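Local coordinates for protein T cell receptor gamma chain (PDB 7L15) that pairs with a mu chain to form the marsupial gamma mu T cell receptor, which probably recognises antigen at the T cell surface, at residues S142-C147 with W189-E194; N155-Y160 with Y205-L210; K162-S167 with R198-Y203. One frame throughout, in Å; residues are numbered along the deposited sequence.

Interaction 1: S142-C147 with W189-E194; sequences SGTYIC and WLTVKE
Thr-144 and Thr-191 meet through their hydroxyls: Thr-191 OG1 donates to Thr-144 OG1 at 2.9 Å across a non-hydrogen-bonded antiparallel pair. Each hydroxyl stands beside its own backbone N (chi1 -56° in Thr-144, -57° in Thr-191), and in Thr-144 this leaves the methyl CG2 alongside the indole of Trp-189, 3.7 Å from its CD1. Beta-branched threonine suits both places, offering a hydroxyl and a methyl on an extended backbone. Next along this face, Ile-146 CG1 packs on Trp-189 CB at 3.8 Å.

On the reverse face, Val-192 CG2 lies in the plane of the Tyr-145 ring, at its edge, 3.9 Å from CE1, and Leu-190 CD2 approaches CD1 of the same ring more loosely, at 4.3 Å. These side chains are held in line by two hydrogen-bonded pairs, Gly-143 with Val-192 and Tyr-145 with Leu-190, each bonded both ways; the bond from Tyr-145 N to Leu-190 O is 2.8 Å long.

Further out, Thr-144 OG1 is also bound to Glu-136 of helix 134-140, and Trp-189 NE1 to Ser-188 of the mu chain, whose Ile-190 and Arg-154 pack on the threonine-tryptophan face. Tyr-145 and Leu-190 instead reach inward to Trp-161 and Leu-201 of the opposing sheet. The pair thus forms the middle of the four-stranded sheet, between strand 126-130 and strand 173-180, with one face in the domain core and the other against the partner chain.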
loop_
_atom_site.group_PDB
_atom_site.type_symbol
_atom_site.label_atom_id
_atom_site.label_comp_id
_atom_site.label_asym_id
_atom_site.label_seq_id
_atom_site.Cartn_x
_atom_site.Cartn_y
_atom_site.Cartn_z
ATOM N N SER B 142 -13.401 -21.507 -12.235
ATOM C CA SER B 142 -12.234 -20.772 -11.774
ATOM C C SER B 142 -11.904 -21.264 -10.374
ATOM O O SER B 142 -12.720 -21.915 -9.718
ATOM C CB SER B 142 -12.476 -19.255 -11.807
ATOM O OG SER B 142 -13.699 -18.888 -11.191
ATOM N N GLY B 143 -10.694 -20.956 -9.924
ATOM C CA GLY B 143 -10.217 -21.506 -8.674
ATOM C C GLY B 143 -9.483 -20.472 -7.861
ATOM O O GLY B 143 -8.774 -19.633 -8.418
ATOM N N THR B 144 -9.639 -20.518 -6.544
ATOM C CA THR B 144 -9.081 -19.506 -5.654
ATOM C C THR B 144 -8.008 -20.122 -4.762
ATOM O O THR B 144 -8.273 -21.077 -4.023
ATOM C CB THR B 144 -10.173 -18.861 -4.802
ATOM O OG1 THR B 144 -11.191 -18.323 -5.660
ATOM C CG2 THR B 144 -9.596 -17.729 -3.955
ATOM N N TYR B 145 -6.797 -19.593 -4.867
ATOM C CA TYR B 145 -5.723 -19.887 -3.938
ATOM C C TYR B 145 -5.809 -18.902 -2.792
ATOM O O TYR B 145 -6.059 -17.718 -2.995
ATOM C CB TYR B 145 -4.350 -19.757 -4.602
ATOM C CG TYR B 145 -4.167 -20.598 -5.822
ATOM C CD1 TYR B 145 -4.599 -20.154 -7.067
ATOM C CD2 TYR B 145 -3.562 -21.841 -5.738
ATOM C CE1 TYR B 145 -4.432 -20.937 -8.195
ATOM C CE2 TYR B 145 -3.391 -22.621 -6.851
ATOM C CZ TYR B 145 -3.824 -22.169 -8.079
ATOM O OH TYR B 145 -3.642 -22.972 -9.183
ATOM N N ILE B 146 -5.599 -19.394 -1.588
ATOM C CA ILE B 146 -5.711 -18.567 -0.403
ATOM C C ILE B 146 -4.444 -18.758 0.410
ATOM O O ILE B 146 -4.063 -19.894 0.705
ATOM C CB ILE B 146 -6.950 -18.951 0.428
ATOM C CG1 ILE B 146 -8.228 -18.781 -0.400
ATOM C CG2 ILE B 146 -6.989 -18.148 1.727
ATOM C CD1 ILE B 146 -9.452 -19.500 0.213
ATOM N N CYS B 147 -3.793 -17.664 0.784
ATOM C CA CYS B 147 -2.748 -17.758 1.789
ATOM C C CYS B 147 -3.092 -16.890 2.989
ATOM O O CYS B 147 -3.192 -15.663 2.864
ATOM C CB CYS B 147 -1.373 -17.367 1.261
ATOM S SG CYS B 147 -0.185 -17.617 2.631
ATOM N N TRP B 189 -5.749 -13.690 -1.411
ATOM C CA TRP B 189 -6.255 -14.792 -2.214
ATOM C C TRP B 189 -6.276 -14.420 -3.692
ATOM O O TRP B 189 -6.383 -13.248 -4.058
ATOM C CB TRP B 189 -7.639 -15.230 -1.733
ATOM C CG TRP B 189 -8.775 -14.230 -1.842
ATOM C CD1 TRP B 189 -9.751 -14.205 -2.805
ATOM C CD2 TRP B 189 -9.105 -13.181 -0.917
ATOM N NE1 TRP B 189 -10.646 -13.194 -2.551
ATOM C CE2 TRP B 189 -10.283 -12.557 -1.395
ATOM C CE3 TRP B 189 -8.523 -12.707 0.264
ATOM C CZ2 TRP B 189 -10.887 -11.479 -0.732
ATOM C CZ3 TRP B 189 -9.122 -11.634 0.921
ATOM C CH2 TRP B 189 -10.294 -11.035 0.420
ATOM N N LEU B 190 -6.162 -15.438 -4.535
ATOM C CA LEU B 190 -5.991 -15.248 -5.970
ATOM C C LEU B 190 -6.966 -16.157 -6.704
ATOM O O LEU B 190 -6.845 -17.388 -6.652
ATOM C CB LEU B 190 -4.551 -15.532 -6.383
ATOM C CG LEU B 190 -4.234 -15.553 -7.882
ATOM C CD1 LEU B 190 -4.178 -14.141 -8.435
ATOM C CD2 LEU B 190 -2.933 -16.301 -8.164
ATOM N N THR B 191 -7.933 -15.546 -7.374
ATOM C CA THR B 191 -8.910 -16.247 -8.191
ATOM C C THR B 191 -8.457 -16.180 -9.645
ATOM O O THR B 191 -8.225 -15.089 -10.167
ATOM C CB THR B 191 -10.282 -15.604 -8.007
ATOM O OG1 THR B 191 -10.616 -15.625 -6.609
ATOM C CG2 THR B 191 -11.328 -16.341 -8.814
ATOM N N VAL B 192 -8.320 -17.343 -10.291
ATOM C CA VAL B 192 -7.822 -17.418 -11.664
ATOM C C VAL B 192 -8.715 -18.317 -12.499
ATOM O O VAL B 192 -9.356 -19.237 -11.978
ATOM C CB VAL B 192 -6.374 -17.934 -11.730
ATOM C CG1 VAL B 192 -5.463 -17.064 -10.882
ATOM C CG2 VAL B 192 -6.309 -19.385 -11.302
ATOM N N LYS B 193 -8.727 -18.062 -13.814
ATOM C CA LYS B 193 -9.461 -18.892 -14.766
ATOM C C LYS B 193 -8.824 -20.276 -14.909
ATOM O O LYS B 193 -7.642 -20.484 -14.620
ATOM C CB LYS B 193 -9.513 -18.231 -16.139
ATOM C CG LYS B 193 -10.224 -16.899 -16.168
ATOM C CD LYS B 193 -10.288 -16.366 -17.610
ATOM C CE LYS B 193 -10.936 -14.992 -17.660
ATOM N NZ LYS B 193 -10.482 -14.172 -16.477
ATOM N N GLU B 194 -9.633 -21.219 -15.410
ATOM C CA GLU B 194 -9.262 -22.635 -15.429
ATOM C C GLU B 194 -7.953 -22.879 -16.177
ATOM O O GLU B 194 -7.153 -23.731 -15.770
ATOM C CB GLU B 194 -10.390 -23.452 -16.058
ATOM C CG GLU B 194 -10.851 -24.637 -15.232
ATOM C CD GLU B 194 -12.275 -25.055 -15.558
ATOM O OE1 GLU B 194 -12.956 -24.336 -16.317
ATOM O OE2 GLU B 194 -12.721 -26.103 -15.051
#

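Interaction 2: N155-Y160 with Y205-L210; sequences NVVKTY and YQHEDL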
loop_
_atom_site.group_PDB
_atom_site.type_symbol
_atom_site.label_atom_id
_atom_site.label_comp_id
_atom_site.label_asym_id
_atom_site.label_seq_id
_atom_site.Cartn_x
_atom_site.Cartn_y
_atom_site.Cartn_z
ATOM N N ASN B 155 2.888 -5.286 12.691
ATOM C CA ASN B 155 1.739 -5.345 11.780
ATOM C C ASN B 155 2.044 -4.805 10.383
ATOM O O ASN B 155 1.251 -4.052 9.822
ATOM C CB ASN B 155 0.563 -4.592 12.402
ATOM C CG ASN B 155 0.858 -3.111 12.624
ATOM O OD1 ASN B 155 2.007 -2.701 12.732
ATOM N ND2 ASN B 155 -0.202 -2.296 12.701
ATOM N N VAL B 156 3.194 -5.157 9.820
ATOM C CA VAL B 156 3.603 -4.713 8.495
ATOM C C VAL B 156 4.036 -5.949 7.724
ATOM O O VAL B 156 4.847 -6.738 8.218
ATOM C CB VAL B 156 4.753 -3.684 8.561
ATOM C CG1 VAL B 156 5.131 -3.231 7.172
ATOM C CG2 VAL B 156 4.381 -2.487 9.420
ATOM N N VAL B 157 3.510 -6.116 6.512
ATOM C CA VAL B 157 3.833 -7.285 5.709
ATOM C C VAL B 157 3.504 -6.952 4.265
ATOM O O VAL B 157 2.647 -6.107 3.986
ATOM C CB VAL B 157 3.070 -8.537 6.217
ATOM C CG1 VAL B 157 1.585 -8.419 5.886
ATOM C CG2 VAL B 157 3.667 -9.840 5.647
ATOM N N LYS B 158 4.212 -7.596 3.346
ATOM C CA LYS B 158 4.047 -7.401 1.913
ATOM C C LYS B 158 3.971 -8.778 1.268
ATOM O O LYS B 158 4.816 -9.635 1.543
ATOM C CB LYS B 158 5.214 -6.584 1.348
ATOM C CG LYS B 158 5.222 -6.406 -0.164
ATOM C CD LYS B 158 6.360 -5.476 -0.608
ATOM C CE LYS B 158 6.381 -5.251 -2.126
ATOM N NZ LYS B 158 7.606 -4.501 -2.550
ATOM N N THR B 159 2.938 -9.006 0.460
ATOM C CA THR B 159 2.700 -10.302 -0.160
ATOM C C THR B 159 2.349 -10.087 -1.624
ATOM O O THR B 159 1.742 -9.075 -1.981
ATOM C CB THR B 159 1.564 -11.083 0.522
ATOM O OG1 THR B 159 0.320 -10.422 0.276
ATOM C CG2 THR B 159 1.775 -11.176 2.017
ATOM N N TYR B 160 2.741 -11.039 -2.473
ATOM C CA TYR B 160 2.425 -10.941 -3.889
ATOM C C TYR B 160 2.464 -12.332 -4.522
ATOM O O TYR B 160 3.151 -13.241 -4.047
ATOM C CB TYR B 160 3.354 -9.952 -4.627
ATOM C CG TYR B 160 4.833 -9.951 -4.214
ATOM C CD1 TYR B 160 5.230 -9.421 -2.996
ATOM C CD2 TYR B 160 5.823 -10.442 -5.063
ATOM C CE1 TYR B 160 6.564 -9.407 -2.604
ATOM C CE2 TYR B 160 7.185 -10.422 -4.684
ATOM C CZ TYR B 160 7.540 -9.899 -3.447
ATOM O OH TYR B 160 8.852 -9.860 -3.012
ATOM N N TYR B 205 6.320 -13.440 0.357
ATOM C CA TYR B 205 6.049 -12.438 1.380
ATOM C C TYR B 205 7.345 -11.921 1.994
ATOM O O TYR B 205 8.361 -12.618 2.037
ATOM C CB TYR B 205 5.092 -12.963 2.478
ATOM C CG TYR B 205 5.590 -14.123 3.309
ATOM C CD1 TYR B 205 5.415 -15.433 2.884
ATOM C CD2 TYR B 205 6.210 -13.906 4.541
ATOM C CE1 TYR B 205 5.859 -16.497 3.665
ATOM C CE2 TYR B 205 6.645 -14.947 5.320
ATOM C CZ TYR B 205 6.481 -16.240 4.882
ATOM O OH TYR B 205 6.938 -17.259 5.684
ATOM N N GLN B 206 7.293 -10.675 2.459
ATOM C CA GLN B 206 8.383 -10.027 3.169
ATOM C C GLN B 206 7.897 -9.575 4.540
ATOM O O GLN B 206 6.739 -9.178 4.715
ATOM C CB GLN B 206 8.930 -8.802 2.411
ATOM C CG GLN B 206 9.601 -9.123 1.094
ATOM C CD GLN B 206 9.821 -7.878 0.258
ATOM O OE1 GLN B 206 10.259 -6.856 0.768
ATOM N NE2 GLN B 206 9.492 -7.953 -1.025
ATOM N N HIS B 207 8.806 -9.615 5.505
ATOM C CA HIS B 207 8.473 -9.238 6.864
ATOM C C HIS B 207 9.765 -8.935 7.593
ATOM O O HIS B 207 10.816 -9.504 7.273
ATOM C CB HIS B 207 7.705 -10.340 7.590
ATOM C CG HIS B 207 7.151 -9.894 8.898
ATOM N ND1 HIS B 207 7.866 -9.972 10.072
ATOM C CD2 HIS B 207 5.975 -9.301 9.209
ATOM C CE1 HIS B 207 7.138 -9.484 11.060
ATOM N NE2 HIS B 207 5.982 -9.074 10.563
ATOM N N GLU B 208 9.673 -8.040 8.584
ATOM C CA GLU B 208 10.879 -7.580 9.262
ATOM C C GLU B 208 11.588 -8.726 9.981
ATOM O O GLU B 208 12.817 -8.718 10.097
ATOM C CB GLU B 208 10.539 -6.442 10.234
ATOM C CG GLU B 208 11.747 -5.855 10.959
ATOM C CD GLU B 208 11.374 -4.867 12.073
ATOM O OE1 GLU B 208 10.232 -4.353 12.081
ATOM O OE2 GLU B 208 12.230 -4.600 12.947
ATOM N N ASP B 209 10.849 -9.735 10.439
ATOM C CA ASP B 209 11.518 -10.828 11.128
ATOM C C ASP B 209 12.247 -11.760 10.171
ATOM O O ASP B 209 13.006 -12.612 10.629
ATOM C CB ASP B 209 10.531 -11.623 11.981
ATOM C CG ASP B 209 11.225 -12.383 13.101
ATOM O OD1 ASP B 209 12.020 -11.761 13.832
ATOM O OD2 ASP B 209 10.981 -13.599 13.246
ATOM N N LEU B 210 12.031 -11.610 8.870
ATOM C CA LEU B 210 12.772 -12.318 7.841
ATOM C C LEU B 210 13.976 -11.530 7.352
ATOM O O LEU B 210 14.695 -12.007 6.469
ATOM C CB LEU B 210 11.858 -12.617 6.650
ATOM C CG LEU B 210 10.573 -13.397 6.915
ATOM C CD1 LEU B 210 9.905 -13.713 5.595
ATOM C CD2 LEU B 210 10.865 -14.669 7.678
HETATM O O HOH W 1 7.248 -6.283 9.025
#
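Tyr-160 and Gln-206 cross with the phenol ring and the amide almost perpendicular, their planes 85° apart. Gln-206 NE2 reaches the hydroxyl at the edge of the ring and donates to Tyr-160 OH at 2.8 Å, the oxygen lying in the amide plane. The tyrosine can meet it because its CG sits between the backbone N and the carbonyl carbon (chi1 39°), which swings the ring over toward the neighbouring strand. Lys-158 runs beside Gln-206, its CD 4.0 Å from Gln-206 NE2, and its long extended chain carries the ammonium group on to a salt bridge with Glu-109 of the variable domain.

Thr-159 and Tyr-205 use the reverse face, where Thr-159 CG2 packs on Tyr-205 CB at 3.8 Å. Next along the ladder, Lys-158 and Gln-206 form a hydrogen-bonded antiparallel pair: Gln-206 N to Lys-158 O is 2.8 Å, and the return bond is longer.

Beyond the Lys-158 and Gln-206 pair, CD2 of His-207 lies 3.0 Å from Val-156 O. In this chain both ring nitrogens are engaged: ND1 accepts from Asp-209 N at 3.0 Å, and NE2 is bonded to Pro-154 O, which fixes the ring's rotation. A water bridges Val-156 O and Glu-208 N. A histidine here, at the C-terminal side of strand 201-206, matches the signature of immunoglobulin C1-set domains, in this receptor close to the junction with the variable domain.

Interaction 3: K162-S167 with R198-Y203; sequences KEDGNS and RKNLTY. With NAG (2-acetamido-2-deoxy-beta-D-glucopyranose), chain C.
Asp-164 sets its carboxylate against an asparagine that carries a sugar: Asn-200 ND2 is covalently bonded to C1 of an N-acetylglucosamine, while Asp-164 OD2 lies 3.2 Å from Asn-200 CB. CG of Asp-164 stands beside its own backbone N (chi1 -59°), which brings the carboxylate to that CB. The two side chains cross with carboxylate and amide planes 68° apart. The acid meets the aliphatic root of the asparagine, while the amide nitrogen is taken up by the bond to the sugar.

The backbone does the holding. Asp-164 N donates to Asn-200 O at 3.1 Å, and Lys-162 and Thr-202 form a hydrogen-bonded antiparallel pair, bonded in both directions, with Thr-202 N only 2.7 Å from Lys-162 O. On the inward face Leu-201 CD2 rests on Glu-163 CB at 3.6 Å, a leucine fitting a position that also faces Tyr-145 and Leu-190.

Beyond the pair the chain reverses in a type II turn from Glu-163 to Asn-166, where Gly-165 adopts a positive phi that suits glycine. Lys-162 bends at its far end, so that NZ bonds Ser-167 O from above the carbonyl plane, at 3.1 Å.

Asn-200, Leu-201 and Thr-202 make up an N-glycosylation sequon whose last two residues already belong to the strand. The sugar is therefore anchored right at a strand end, and the carboxylate of Asp-164, near the carbonyl of Asn-200, probably adds negative charge beside its root.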
loop_
_atom_site.group_PDB
_atom_site.type_symbol
_atom_site.label_atom_id
_atom_site.label_comp_id
_atom_site.label_asym_id
_atom_site.label_seq_id
_atom_site.Cartn_x
_atom_site.Cartn_y
_atom_site.Cartn_z
ATOM N N LYS B 162 2.979 -14.371 -8.244
ATOM C CA LYS B 162 3.471 -14.326 -9.612
ATOM C C LYS B 162 3.211 -15.664 -10.290
ATOM O O LYS B 162 3.141 -16.707 -9.635
ATOM C CB LYS B 162 4.960 -14.020 -9.671
ATOM C CG LYS B 162 5.371 -12.683 -9.098
ATOM C CD LYS B 162 6.830 -12.397 -9.451
ATOM C CE LYS B 162 7.264 -11.061 -8.883
ATOM N NZ LYS B 162 6.181 -10.070 -9.079
ATOM N N GLU B 163 3.068 -15.635 -11.608
ATOM C CA GLU B 163 3.065 -16.874 -12.369
ATOM C C GLU B 163 4.384 -17.002 -13.113
ATOM O O GLU B 163 4.990 -15.999 -13.500
ATOM C CB GLU B 163 1.894 -16.942 -13.349
ATOM C CG GLU B 163 1.888 -15.883 -14.420
ATOM C CD GLU B 163 0.642 -15.966 -15.268
ATOM O OE1 GLU B 163 0.068 -14.904 -15.606
ATOM O OE2 GLU B 163 0.224 -17.105 -15.575
ATOM N N ASP B 164 4.845 -18.242 -13.269
ATOM C CA ASP B 164 6.114 -18.481 -13.946
ATOM C C ASP B 164 6.049 -17.944 -15.370
ATOM O O ASP B 164 5.084 -18.193 -16.100
ATOM C CB ASP B 164 6.447 -19.974 -13.950
ATOM C CG ASP B 164 6.536 -20.557 -12.551
ATOM O OD1 ASP B 164 6.179 -19.852 -11.579
ATOM O OD2 ASP B 164 6.964 -21.724 -12.425
ATOM N N GLY B 165 7.069 -17.183 -15.757
ATOM C CA GLY B 165 7.124 -16.562 -17.060
ATOM C C GLY B 165 6.701 -15.111 -17.070
ATOM O O GLY B 165 7.106 -14.365 -17.965
ATOM N N ASN B 166 5.893 -14.697 -16.102
ATOM C CA ASN B 166 5.510 -13.310 -15.925
ATOM C C ASN B 166 6.231 -12.772 -14.695
ATOM O O ASN B 166 6.616 -13.535 -13.802
ATOM C CB ASN B 166 3.989 -13.190 -15.772
ATOM C CG ASN B 166 3.501 -11.747 -15.704
ATOM O OD1 ASN B 166 4.282 -10.808 -15.530
ATOM N ND2 ASN B 166 2.188 -11.571 -15.818
ATOM N N SER B 167 6.430 -11.456 -14.660
ATOM C CA SER B 167 7.080 -10.824 -13.526
ATOM C C SER B 167 6.294 -9.646 -12.969
ATOM O O SER B 167 6.737 -9.036 -11.986
ATOM C CB SER B 167 8.501 -10.371 -13.900
ATOM O OG SER B 167 9.376 -10.537 -12.796
ATOM N N ARG B 198 -3.653 -24.738 -14.444
ATOM C CA ARG B 198 -2.600 -25.690 -14.763
ATOM C C ARG B 198 -1.209 -25.075 -14.680
ATOM O O ARG B 198 -0.233 -25.812 -14.493
ATOM C CB ARG B 198 -2.833 -26.271 -16.168
ATOM C CG ARG B 198 -4.312 -26.532 -16.505
ATOM C CD ARG B 198 -4.499 -27.557 -17.633
ATOM N NE ARG B 198 -3.600 -27.336 -18.763
ATOM C CZ ARG B 198 -3.938 -26.707 -19.886
ATOM N NH1 ARG B 198 -5.168 -26.227 -20.041
ATOM N NH2 ARG B 198 -3.041 -26.560 -20.856
ATOM N N LYS B 199 -1.098 -23.750 -14.790
ATOM C CA LYS B 199 0.198 -23.083 -14.752
ATOM C C LYS B 199 0.760 -23.048 -13.332
ATOM O O LYS B 199 0.049 -23.215 -12.336
ATOM C CB LYS B 199 0.094 -21.656 -15.298
ATOM N N ASN B 200 2.065 -22.824 -13.255
ATOM C CA ASN B 200 2.771 -22.795 -11.986
ATOM C C ASN B 200 2.801 -21.381 -11.427
ATOM O O ASN B 200 3.010 -20.411 -12.159
ATOM C CB ASN B 200 4.193 -23.317 -12.154
ATOM C CG ASN B 200 4.236 -24.805 -12.357
ATOM O OD1 ASN B 200 3.265 -25.511 -12.072
ATOM N ND2 ASN B 200 5.364 -25.299 -12.848
ATOM N N LEU B 201 2.591 -21.273 -10.125
ATOM C CA LEU B 201 2.516 -19.993 -9.440
ATOM C C LEU B 201 3.585 -19.919 -8.361
ATOM O O LEU B 201 4.001 -20.943 -7.812
ATOM C CB LEU B 201 1.146 -19.804 -8.805
ATOM C CG LEU B 201 -0.038 -19.888 -9.761
ATOM C CD1 LEU B 201 -1.312 -19.604 -8.994
ATOM C CD2 LEU B 201 0.123 -18.922 -10.922
ATOM N N THR B 202 4.026 -18.702 -8.050
ATOM C CA THR B 202 4.878 -18.475 -6.894
ATOM C C THR B 202 4.258 -17.414 -5.988
ATOM O O THR B 202 3.743 -16.396 -6.457
ATOM C CB THR B 202 6.301 -18.084 -7.309
ATOM O OG1 THR B 202 6.838 -19.095 -8.171
ATOM C CG2 THR B 202 7.182 -18.005 -6.083
ATOM N N TYR B 203 4.278 -17.684 -4.689
ATOM C CA TYR B 203 3.763 -16.790 -3.666
ATOM C C TYR B 203 4.931 -16.273 -2.835
ATOM O O TYR B 203 5.774 -17.062 -2.386
ATOM C CB TYR B 203 2.746 -17.519 -2.781
ATOM C CG TYR B 203 2.323 -16.742 -1.545
ATOM C CD1 TYR B 203 1.296 -15.809 -1.607
ATOM C CD2 TYR B 203 2.964 -16.941 -0.322
ATOM C CE1 TYR B 203 0.907 -15.095 -0.476
ATOM C CE2 TYR B 203 2.595 -16.225 0.818
ATOM C CZ TYR B 203 1.565 -15.313 0.738
ATOM O OH TYR B 203 1.197 -14.620 1.869
HETATM C C1 NAG C . 5.491 -26.717 -13.059
HETATM C C2 NAG C . 5.348 -27.148 -14.515
HETATM C C3 NAG C . 5.375 -28.668 -14.609
HETATM C C4 NAG C . 6.622 -29.223 -13.928
HETATM C C5 NAG C . 6.764 -28.662 -12.507
HETATM C C6 NAG C . 8.074 -29.041 -11.848
HETATM C C7 NAG C . 4.132 -25.809 -16.170
HETATM C C8 NAG C . 2.788 -25.337 -16.646
HETATM N N2 NAG C . 4.130 -26.615 -15.103
HETATM O O3 NAG C . 5.349 -29.052 -15.979
HETATM O O4 NAG C . 6.541 -30.643 -13.850
HETATM O O5 NAG C . 6.715 -27.226 -12.528
HETATM O O6 NAG C . 8.207 -28.430 -10.571
HETATM O O7 NAG C . 5.175 -25.477 -16.731
#

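Overall arrangement
All three contacts belong to the constant immunoglobulin domain, a sandwich of two antiparallel sheets. Interaction 1 joins strands 142-152 and 183-193 of one sheet; interactions 2 and 3 lie on the same pair in the other, 158-163 with 201-206, their centres 20 Å apart. Along the chain interaction 3 is nested within interaction 2, and each alternates with interaction 1. Interactions 1 and 3, about 12 Å apart between centres, touch across the core, where Cys-147 SG lies 3.4 Å from Tyr-203 OH, at the place where many immunoglobulin domains have their intersheet disulfide. One sheet thus faces the mu chain, while the other runs from the variable-domain junction to the glycan.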